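Local atomic coordinates of RNA-binding protein RO60 (Deinococcus radiodurans, PDB entry 2NVO), a protein that binds small RNAs that accumulate during recovery from ultraviolet irradiation and contributes to the resistance of the bacterium to that radiation. Residues Arg43-Gly51 and Arg95-Val105. Sequence-based numbering, arbitrary orientation.
Sequences RLTRFLVLG and RAPKADPALLV
At the edge of the F47 ring, near its plane, lies L104 CD2, 4.3 Å from CZ. V105 CG2 and P101 CB come to CE2 obliquely, the valine methyl at 3.8 Å. With CG anti to the backbone N (chi1 171°), the phenylalanine runs alongside V105 in the opposite direction. The P101 ring packs against the last turn of helix 43-50: its CB lies against the carbonyl oxygens of F47 and L48, and its CG rests 3.6 Å from G51 CA, where the chain leaves the helix with positive phi. L48 reaches across with one branch, CD2 meeting A102 CA at 3.7 Å and also touching V105 CG2.

No direct hydrogen bond joins the segments; two waters link the L48 and V49 carbonyls of the last turn to the other segment. Water 1 donates to L48 O and to K98 O (2.7 Å) and accepts a weak bond from A102 N, while water 2 lies by V49 O, probably as donor, and accepts from K98 N at 2.9 Å. In the loop before helix 100-105, P97 CD sits close to V49 O, and A96 CB packs on V49 CA.

V90 and T87 of helix 80-93 touch L48 and V105, respectively. The helix axes pass 8.1 Å apart at 125°, a buried, mainly apolar helix-helix packing within the HEAT-like helical horseshoe of the TROVE domain.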
ATOM      1  N   ARG A  43      -2.317 -19.925   8.604  1.00 29.19           N
ATOM      2  CA  ARG A  43      -1.140 -19.956   7.754  1.00 31.03           C
ATOM      3  C   ARG A  43      -1.470 -19.398   6.374  1.00 25.40           C
ATOM      4  O   ARG A  43      -0.668 -18.689   5.779  1.00 24.80           O
ATOM      5  CB  ARG A  43      -0.575 -21.372   7.644  1.00 28.98           C
ATOM      6  CG  ARG A  43       0.821 -21.405   7.049  1.00 32.34           C
ATOM      7  CD  ARG A  43       1.392 -22.814   6.990  1.00 30.64           C
ATOM      8  NE  ARG A  43       2.658 -22.852   6.260  1.00 28.89           N
ATOM      9  CZ  ARG A  43       3.455 -23.918   6.208  1.00 31.39           C
ATOM     10  NH1 ARG A  43       3.116 -25.030   6.849  1.00 32.13           N
ATOM     11  NH2 ARG A  43       4.587 -23.873   5.524  1.00 31.87           N
ATOM     12  N   LEU A  44      -2.653 -19.719   5.869  1.00 25.58           N
ATOM     13  CA  LEU A  44      -3.088 -19.200   4.579  1.00 25.50           C
ATOM     14  C   LEU A  44      -3.378 -17.703   4.663  1.00 23.20           C
ATOM     15  O   LEU A  44      -3.058 -16.958   3.741  1.00 20.64           O
ATOM     16  CB  LEU A  44      -4.325 -19.944   4.069  1.00 26.36           C
ATOM     17  CG  LEU A  44      -4.884 -19.436   2.736  1.00 27.07           C
ATOM     18  CD1 LEU A  44      -3.887 -19.702   1.608  1.00 25.03           C
ATOM     19  CD2 LEU A  44      -6.231 -20.060   2.416  1.00 27.43           C
ATOM     20  N   THR A  45      -3.982 -17.260   5.765  1.00 21.99           N
ATOM     21  CA  THR A  45      -4.269 -15.838   5.925  1.00 22.47           C
ATOM     22  C   THR A  45      -2.959 -15.045   5.908  1.00 18.11           C
ATOM     23  O   THR A  45      -2.866 -13.981   5.286  1.00 16.65           O
ATOM     24  CB  THR A  45      -5.057 -15.534   7.229  1.00 24.46           C
ATOM     25  OG1 THR A  45      -6.412 -15.982   7.094  1.00 23.89           O
ATOM     26  CG2 THR A  45      -5.079 -14.044   7.503  1.00 22.55           C
ATOM     27  N   ARG A  46      -1.941 -15.573   6.575  1.00 17.35           N
ATOM     28  CA  ARG A  46      -0.654 -14.886   6.595  1.00 20.15           C
ATOM     29  C   ARG A  46      -0.084 -14.754   5.191  1.00 17.57           C
ATOM     30  O   ARG A  46       0.433 -13.714   4.819  1.00 16.39           O
ATOM     31  CB  ARG A  46       0.351 -15.584   7.504  1.00 19.55           C
ATOM     32  CG  ARG A  46       1.670 -14.813   7.616  1.00 19.45           C
ATOM     33  CD  ARG A  46       2.533 -15.323   8.765  1.00 24.22           C
ATOM     34  NE  ARG A  46       1.962 -14.954  10.055  1.00 26.01           N
ATOM     35  CZ  ARG A  46       2.602 -15.045  11.217  1.00 25.31           C
ATOM     36  NH1 ARG A  46       3.847 -15.502  11.255  1.00 25.78           N
ATOM     37  NH2 ARG A  46       1.992 -14.678  12.344  1.00 26.08           N
ATOM     38  N   PHE A  47      -0.180 -15.824   4.413  1.00 17.23           N
ATOM     39  CA  PHE A  47       0.287 -15.791   3.041  1.00 18.31           C
ATOM     40  C   PHE A  47      -0.504 -14.774   2.212  1.00 15.35           C
ATOM     41  O   PHE A  47       0.052 -14.069   1.367  1.00 16.72           O
ATOM     42  CB  PHE A  47       0.198 -17.185   2.420  1.00 16.85           C
ATOM     43  CG  PHE A  47       0.461 -17.205   0.949  1.00 17.59           C
ATOM     44  CD1 PHE A  47       1.748 -17.387   0.464  1.00 19.96           C
ATOM     45  CD2 PHE A  47      -0.577 -17.043   0.048  1.00 17.63           C
ATOM     46  CE1 PHE A  47       1.994 -17.394  -0.907  1.00 19.58           C
ATOM     47  CE2 PHE A  47      -0.334 -17.050  -1.318  1.00 17.24           C
ATOM     48  CZ  PHE A  47       0.949 -17.232  -1.788  1.00 18.10           C
ATOM     49  N   LEU A  48      -1.805 -14.709   2.449  1.00 12.46           N
ATOM     50  CA  LEU A  48      -2.671 -13.773   1.732  1.00 14.04           C
ATOM     51  C   LEU A  48      -2.366 -12.307   2.028  1.00 14.83           C
ATOM     52  O   LEU A  48      -2.471 -11.460   1.151  1.00 13.75           O
ATOM     53  CB  LEU A  48      -4.133 -14.059   2.055  1.00 16.51           C
ATOM     54  CG  LEU A  48      -4.668 -15.360   1.468  1.00 17.99           C
ATOM     55  CD1 LEU A  48      -6.035 -15.681   2.051  1.00 19.87           C
ATOM     56  CD2 LEU A  48      -4.740 -15.232  -0.051  1.00 17.76           C
ATOM     57  N   VAL A  49      -1.988 -12.005   3.264  1.00 15.52           N
ATOM     58  CA  VAL A  49      -1.687 -10.624   3.636  1.00 15.64           C
ATOM     59  C   VAL A  49      -0.270 -10.212   3.272  1.00 15.88           C
ATOM     60  O   VAL A  49      -0.056  -9.157   2.685  1.00 17.62           O
ATOM     61  CB  VAL A  49      -1.888 -10.378   5.151  1.00 20.62           C
ATOM     62  CG1 VAL A  49      -1.328  -9.004   5.556  1.00 17.62           C
ATOM     63  CG2 VAL A  49      -3.347 -10.497   5.513  1.00 19.93           C
ATOM     64  N   LEU A  50       0.701 -11.035   3.645  1.00 15.69           N
ATOM     65  CA  LEU A  50       2.102 -10.690   3.444  1.00 17.20           C
ATOM     66  C   LEU A  50       2.571 -11.006   2.033  1.00 16.81           C
ATOM     67  O   LEU A  50       3.455 -10.344   1.518  1.00 17.67           O
ATOM     68  CB  LEU A  50       2.987 -11.429   4.447  1.00 17.41           C
ATOM     69  CG  LEU A  50       2.684 -11.138   5.916  1.00 16.15           C
ATOM     70  CD1 LEU A  50       3.680 -11.850   6.822  1.00 16.71           C
ATOM     71  CD2 LEU A  50       2.693  -9.649   6.158  1.00 16.04           C
ATOM     72  N   GLY A  51       1.982 -12.025   1.417  1.00 16.33           N
ATOM     73  CA  GLY A  51       2.384 -12.436   0.086  1.00 17.95           C
ATOM     74  C   GLY A  51       3.578 -13.355   0.187  1.00 20.47           C
ATOM     75  O   GLY A  51       4.298 -13.570  -0.783  1.00 22.14           O
ATOM     76  N   ARG A  95      -7.343  -6.251   4.678  1.00 31.18           N
ATOM     77  CA  ARG A  95      -6.066  -6.033   5.361  1.00 30.38           C
ATOM     78  C   ARG A  95      -4.846  -6.319   4.481  1.00 29.58           C
ATOM     79  O   ARG A  95      -3.715  -5.981   4.842  1.00 27.47           O
ATOM     80  CB  ARG A  95      -5.975  -6.842   6.658  1.00 29.29           C
ATOM     81  CG  ARG A  95      -6.154  -6.000   7.922  1.00 38.25           C
ATOM     82  CD  ARG A  95      -7.522  -6.206   8.569  1.00 37.61           C
ATOM     83  NE  ARG A  95      -7.677  -7.574   9.065  1.00 39.85           N
ATOM     84  CZ  ARG A  95      -8.716  -7.994   9.784  1.00 41.99           C
ATOM     85  NH1 ARG A  95      -9.683  -7.145  10.101  1.00 39.82           N
ATOM     86  NH2 ARG A  95      -8.783  -9.257  10.192  1.00 39.92           N
ATOM     87  N   ALA A  96      -5.069  -6.931   3.327  1.00 22.29           N
ATOM     88  CA  ALA A  96      -3.963  -7.232   2.425  1.00 23.20           C
ATOM     89  C   ALA A  96      -3.521  -5.983   1.673  1.00 21.89           C
ATOM     90  O   ALA A  96      -4.327  -5.350   0.994  1.00 25.28           O
ATOM     91  CB  ALA A  96      -4.354  -8.337   1.446  1.00 19.98           C
ATOM     92  N   PRO A  97      -2.237  -5.615   1.803  1.00 19.25           N
ATOM     93  CA  PRO A  97      -1.686  -4.486   1.045  1.00 22.27           C
ATOM     94  C   PRO A  97      -1.904  -4.685  -0.451  1.00 24.96           C
ATOM     95  O   PRO A  97      -2.162  -3.722  -1.180  1.00 24.58           O
ATOM     96  CB  PRO A  97      -0.188  -4.555   1.354  1.00 22.73           C
ATOM     97  CG  PRO A  97      -0.102  -5.253   2.641  1.00 21.00           C
ATOM     98  CD  PRO A  97      -1.258  -6.184   2.742  1.00 19.05           C
ATOM     99  N   LYS A  98      -1.798  -5.931  -0.898  1.00 19.70           N
ATOM    100  CA  LYS A  98      -1.923  -6.245  -2.314  1.00 21.74           C
ATOM    101  C   LYS A  98      -2.953  -7.336  -2.572  1.00 18.90           C
ATOM    102  O   LYS A  98      -3.078  -8.280  -1.802  1.00 18.12           O
ATOM    103  CB  LYS A  98      -0.575  -6.679  -2.884  1.00 20.98           C
ATOM    104  CG  LYS A  98       0.398  -5.542  -3.111  1.00 26.01           C
ATOM    105  CD  LYS A  98       1.770  -6.082  -3.472  1.00 30.85           C
ATOM    106  CE  LYS A  98       2.445  -5.203  -4.515  1.00 38.68           C
ATOM    107  NZ  LYS A  98       3.903  -5.495  -4.647  1.00 43.45           N
ATOM    108  N   ALA A  99      -3.668  -7.202  -3.680  1.00 20.78           N
ATOM    109  CA  ALA A  99      -4.618  -8.213  -4.115  1.00 18.95           C
ATOM    110  C   ALA A  99      -3.929  -9.460  -4.684  1.00 17.90           C
ATOM    111  O   ALA A  99      -4.513 -10.542  -4.691  1.00 17.02           O
ATOM    112  CB  ALA A  99      -5.570  -7.613  -5.135  1.00 20.44           C
ATOM    113  N   ASP A 100      -2.680  -9.307  -5.132  1.00 17.47           N
ATOM    114  CA  ASP A 100      -1.935 -10.380  -5.814  1.00 17.19           C
ATOM    115  C   ASP A 100      -2.090 -11.783  -5.219  1.00 15.88           C
ATOM    116  O   ASP A 100      -2.427 -12.723  -5.940  1.00 13.40           O
ATOM    117  CB  ASP A 100      -0.435 -10.052  -5.892  1.00 21.23           C
ATOM    118  CG  ASP A 100      -0.146  -8.744  -6.592  1.00 22.93           C
ATOM    119  OD1 ASP A 100      -0.981  -7.814  -6.542  1.00 23.54           O
ATOM    120  OD2 ASP A 100       0.948  -8.640  -7.181  1.00 25.65           O
ATOM    121  N   PRO A 101      -1.800 -11.942  -3.910  1.00 14.80           N
ATOM    122  CA  PRO A 101      -1.840 -13.288  -3.318  1.00 15.05           C
ATOM    123  C   PRO A 101      -3.246 -13.907  -3.359  1.00 16.07           C
ATOM    124  O   PRO A 101      -3.363 -15.122  -3.540  1.00 15.19           O
ATOM    125  CB  PRO A 101      -1.413 -13.056  -1.862  1.00 13.56           C
ATOM    126  CG  PRO A 101      -0.598 -11.792  -1.901  1.00 15.17           C
ATOM    127  CD  PRO A 101      -1.250 -10.943  -2.975  1.00 15.62           C
ATOM    128  N   ALA A 102      -4.274 -13.090  -3.165  1.00 14.44           N
ATOM    129  CA  ALA A 102      -5.654 -13.569  -3.188  1.00 15.06           C
ATOM    130  C   ALA A 102      -6.071 -13.941  -4.608  1.00 18.46           C
ATOM    131  O   ALA A 102      -6.821 -14.902  -4.816  1.00 19.27           O
ATOM    132  CB  ALA A 102      -6.597 -12.522  -2.609  1.00 15.20           C
ATOM    133  N   LEU A 103      -5.574 -13.183  -5.583  1.00 14.79           N
ATOM    134  CA  LEU A 103      -5.807 -13.485  -6.988  1.00 16.83           C
ATOM    135  C   LEU A 103      -5.161 -14.806  -7.391  1.00 17.27           C
ATOM    136  O   LEU A 103      -5.765 -15.594  -8.116  1.00 16.70           O
ATOM    137  CB  LEU A 103      -5.289 -12.352  -7.871  1.00 16.71           C
ATOM    138  CG  LEU A 103      -6.059 -11.045  -7.691  1.00 15.77           C
ATOM    139  CD1 LEU A 103      -5.408  -9.913  -8.474  1.00 18.27           C
ATOM    140  CD2 LEU A 103      -7.506 -11.243  -8.123  1.00 19.57           C
ATOM    141  N   LEU A 104      -3.946 -15.048  -6.896  1.00 15.62           N
ATOM    142  CA  LEU A 104      -3.195 -16.263  -7.200  1.00 17.25           C
ATOM    143  C   LEU A 104      -3.873 -17.469  -6.589  1.00 17.31           C
ATOM    144  O   LEU A 104      -4.053 -18.484  -7.246  1.00 17.36           O
ATOM    145  CB  LEU A 104      -1.766 -16.167  -6.657  1.00 16.51           C
ATOM    146  CG  LEU A 104      -0.954 -17.465  -6.593  1.00 20.27           C
ATOM    147  CD1 LEU A 104      -0.891 -18.142  -7.970  1.00 22.08           C
ATOM    148  CD2 LEU A 104       0.458 -17.235  -6.058  1.00 21.11           C
ATOM    149  N   VAL A 105      -4.242 -17.350  -5.322  1.00 19.23           N
ATOM    150  CA  VAL A 105      -4.925 -18.430  -4.628  1.00 19.59           C
ATOM    151  C   VAL A 105      -6.245 -18.765  -5.311  1.00 19.05           C
ATOM    152  O   VAL A 105      -6.567 -19.933  -5.517  1.00 20.76           O
ATOM    153  CB  VAL A 105      -5.167 -18.078  -3.154  1.00 18.84           C
ATOM    154  CG1 VAL A 105      -6.113 -19.076  -2.533  1.00 20.68           C
ATOM    155  CG2 VAL A 105      -3.836 -18.069  -2.393  1.00 19.32           C
TER
HETATM  156  O   HOH W   1      -4.224 -10.661  -1.053  1.00 11.21           O
HETATM  157  O   HOH W   2      -0.889  -8.537   0.126  1.00 18.21           O